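Local structure of L-lysine 6-oxidase (Marinomonas mediterranea, 3WEU) at residues 91-96 and 219-224. The protein oxidises the side-chain amine of L-lysine with a cysteine tryptophylquinone cofactor, releasing ammonium and the hydrogen peroxide that makes it antibacterial. Residues are numbered along the deposited sequence; the frame is centred on the assembly and turned at random.
Sequences NKKAAW and DDISDG
N91 holds CG anti to its backbone N (chi1 177°), which carries its amide across to D219 and I221. K93 has CG anti to its carbonyl carbon, and its chain then runs extended to NZ. The two side chains reach D219 together, one for each carboxylate oxygen. NZ of K93 meets D219 OD2 at 2.8 Å in a salt bridge, on the syn lone pair of that oxygen. The lysine and aspartate side chains cross at about a right angle. N91 ND2 gives two bonds. The one to I221 O is 2.8 Å long and arrives from above the carbonyl plane. The one to D219 OD1 is also 2.8 Å but bent to 126°, hence weak; the amide and carboxylate planes stand 69° apart. N91 and D219 each also close an Asx turn within their own segment. N91 OD1 takes the backbone N of K93 at 2.8 Å, which fixes the amide flip and leaves ND2 facing I221 O and D219 OD1. D219 OD1 takes the backbone N of I221 at 3.2 Å, from above the carboxylate plane. I221 packs beside the end of K93, with CG1 3.8 Å from NZ. The contact joins the loop after strand 80-91 to the link that leads into strand 223-232, where these two antiparallel strands meet. The backbone of W509 also donates to D219 OD2, and A506 O accepts from K93 NZ. Although the pair is buried, the ammonium group of K93 and the N-H donors at both oxygens probably keep D219 ionised.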
loop_
_atom_site.group_PDB
_atom_site.type_symbol
_atom_site.label_atom_id
_atom_site.label_comp_id
_atom_site.label_asym_id
_atom_site.label_seq_id
_atom_site.Cartn_x
_atom_site.Cartn_y
_atom_site.Cartn_z
ATOM N N ASN A 91 -24.121 7.174 -17.145
ATOM C CA ASN A 91 -23.420 7.432 -15.915
ATOM C C ASN A 91 -22.343 8.388 -16.234
ATOM O O ASN A 91 -21.351 8.020 -16.931
ATOM C CB ASN A 91 -22.850 6.117 -15.394
ATOM C CG ASN A 91 -22.023 6.260 -14.143
ATOM O OD1 ASN A 91 -21.161 7.126 -14.008
ATOM N ND2 ASN A 91 -22.201 5.324 -13.268
ATOM N N LYS A 92 -22.456 9.583 -15.678
ATOM C CA LYS A 92 -21.440 10.624 -15.920
ATOM C C LYS A 92 -20.464 10.783 -14.802
ATOM O O LYS A 92 -19.683 11.767 -14.804
ATOM C CB LYS A 92 -22.167 11.949 -16.095
ATOM C CG LYS A 92 -22.695 12.242 -17.463
ATOM C CD LYS A 92 -23.279 13.597 -17.482
ATOM C CE LYS A 92 -23.706 14.137 -18.834
ATOM N NZ LYS A 92 -24.139 15.556 -18.712
ATOM N N LYS A 93 -20.477 9.868 -13.814
ATOM C CA LYS A 93 -19.753 10.107 -12.604
ATOM C C LYS A 93 -18.223 10.297 -12.877
ATOM O O LYS A 93 -17.581 11.098 -12.245
ATOM C CB LYS A 93 -19.856 8.952 -11.618
ATOM C CG LYS A 93 -21.261 8.653 -11.132
ATOM C CD LYS A 93 -21.170 7.576 -10.042
ATOM C CE LYS A 93 -22.559 7.287 -9.467
ATOM N NZ LYS A 93 -22.534 6.388 -8.303
ATOM N N ALA A 94 -17.650 9.442 -13.711
ATOM C CA ALA A 94 -16.197 9.500 -13.955
ATOM C C ALA A 94 -15.762 10.824 -14.646
ATOM O O ALA A 94 -14.608 11.194 -14.594
ATOM C CB ALA A 94 -15.697 8.292 -14.721
ATOM N N ALA A 95 -16.699 11.497 -15.246
ATOM C CA ALA A 95 -16.492 12.741 -15.950
ATOM C C ALA A 95 -16.800 13.977 -15.117
ATOM O O ALA A 95 -16.524 15.086 -15.565
ATOM C CB ALA A 95 -17.388 12.732 -17.166
ATOM N N TRP A 96 -17.347 13.807 -13.896
ATOM C CA TRP A 96 -17.714 14.941 -13.094
ATOM C C TRP A 96 -16.617 15.373 -12.119
ATOM O O TRP A 96 -15.478 14.852 -12.086
ATOM C CB TRP A 96 -19.079 14.701 -12.404
ATOM C CG TRP A 96 -19.834 16.040 -12.025
ATOM C CD1 TRP A 96 -20.223 16.441 -10.787
ATOM C CD2 TRP A 96 -20.202 17.091 -12.918
ATOM N NE1 TRP A 96 -20.833 17.633 -10.837
ATOM C CE2 TRP A 96 -20.807 18.086 -12.139
ATOM C CE3 TRP A 96 -20.038 17.303 -14.304
ATOM C CZ2 TRP A 96 -21.282 19.264 -12.681
ATOM C CZ3 TRP A 96 -20.474 18.487 -14.846
ATOM C CH2 TRP A 96 -21.125 19.447 -14.042
ATOM N N ASP A 219 -18.875 2.568 -11.933
ATOM C CA ASP A 219 -19.965 1.717 -11.497
ATOM C C ASP A 219 -21.077 1.750 -12.524
ATOM O O ASP A 219 -20.925 2.432 -13.532
ATOM C CB ASP A 219 -20.382 2.087 -10.059
ATOM C CG ASP A 219 -21.173 3.398 -9.929
ATOM O OD1 ASP A 219 -21.780 3.883 -10.879
ATOM O OD2 ASP A 219 -21.227 3.927 -8.802
ATOM N N ASP A 220 -22.187 1.038 -12.252
ATOM C CA ASP A 220 -23.240 0.868 -13.205
ATOM C C ASP A 220 -24.534 1.475 -12.722
ATOM O O ASP A 220 -25.581 1.199 -13.242
ATOM C CB ASP A 220 -23.409 -0.583 -13.679
ATOM C CG ASP A 220 -23.876 -1.542 -12.607
ATOM O OD1 ASP A 220 -24.117 -1.136 -11.442
ATOM O OD2 ASP A 220 -23.881 -2.748 -12.955
ATOM N N ILE A 221 -24.411 2.391 -11.768
ATOM C CA ILE A 221 -25.468 3.360 -11.495
ATOM C C ILE A 221 -25.696 4.150 -12.754
ATOM O O ILE A 221 -24.768 4.302 -13.530
ATOM C CB ILE A 221 -25.043 4.300 -10.317
ATOM C CG1 ILE A 221 -24.965 3.541 -8.990
ATOM C CG2 ILE A 221 -25.934 5.540 -10.209
ATOM C CD1 ILE A 221 -26.369 3.196 -8.419
ATOM N N SER A 222 -26.922 4.646 -12.953
ATOM C CA SER A 222 -27.222 5.537 -14.056
ATOM C C SER A 222 -28.495 6.286 -13.772
ATOM O O SER A 222 -29.258 5.977 -12.824
ATOM C CB SER A 222 -27.415 4.755 -15.365
ATOM O OG SER A 222 -28.605 3.999 -15.323
ATOM N N ASP A 223 -28.749 7.283 -14.585
ATOM C CA ASP A 223 -30.057 7.934 -14.626
ATOM C C ASP A 223 -30.274 8.548 -16.018
ATOM O O ASP A 223 -29.300 8.676 -16.779
ATOM C CB ASP A 223 -30.139 9.061 -13.561
ATOM C CG ASP A 223 -29.304 10.270 -13.903
ATOM O OD1 ASP A 223 -28.104 10.241 -13.602
ATOM O OD2 ASP A 223 -29.882 11.287 -14.432
ATOM N N GLY A 224 -31.519 8.884 -16.332
ATOM C CA GLY A 224 -31.833 9.508 -17.606
ATOM C C GLY A 224 -33.263 9.602 -17.990
ATOM O O GLY A 224 -34.164 9.419 -17.190
#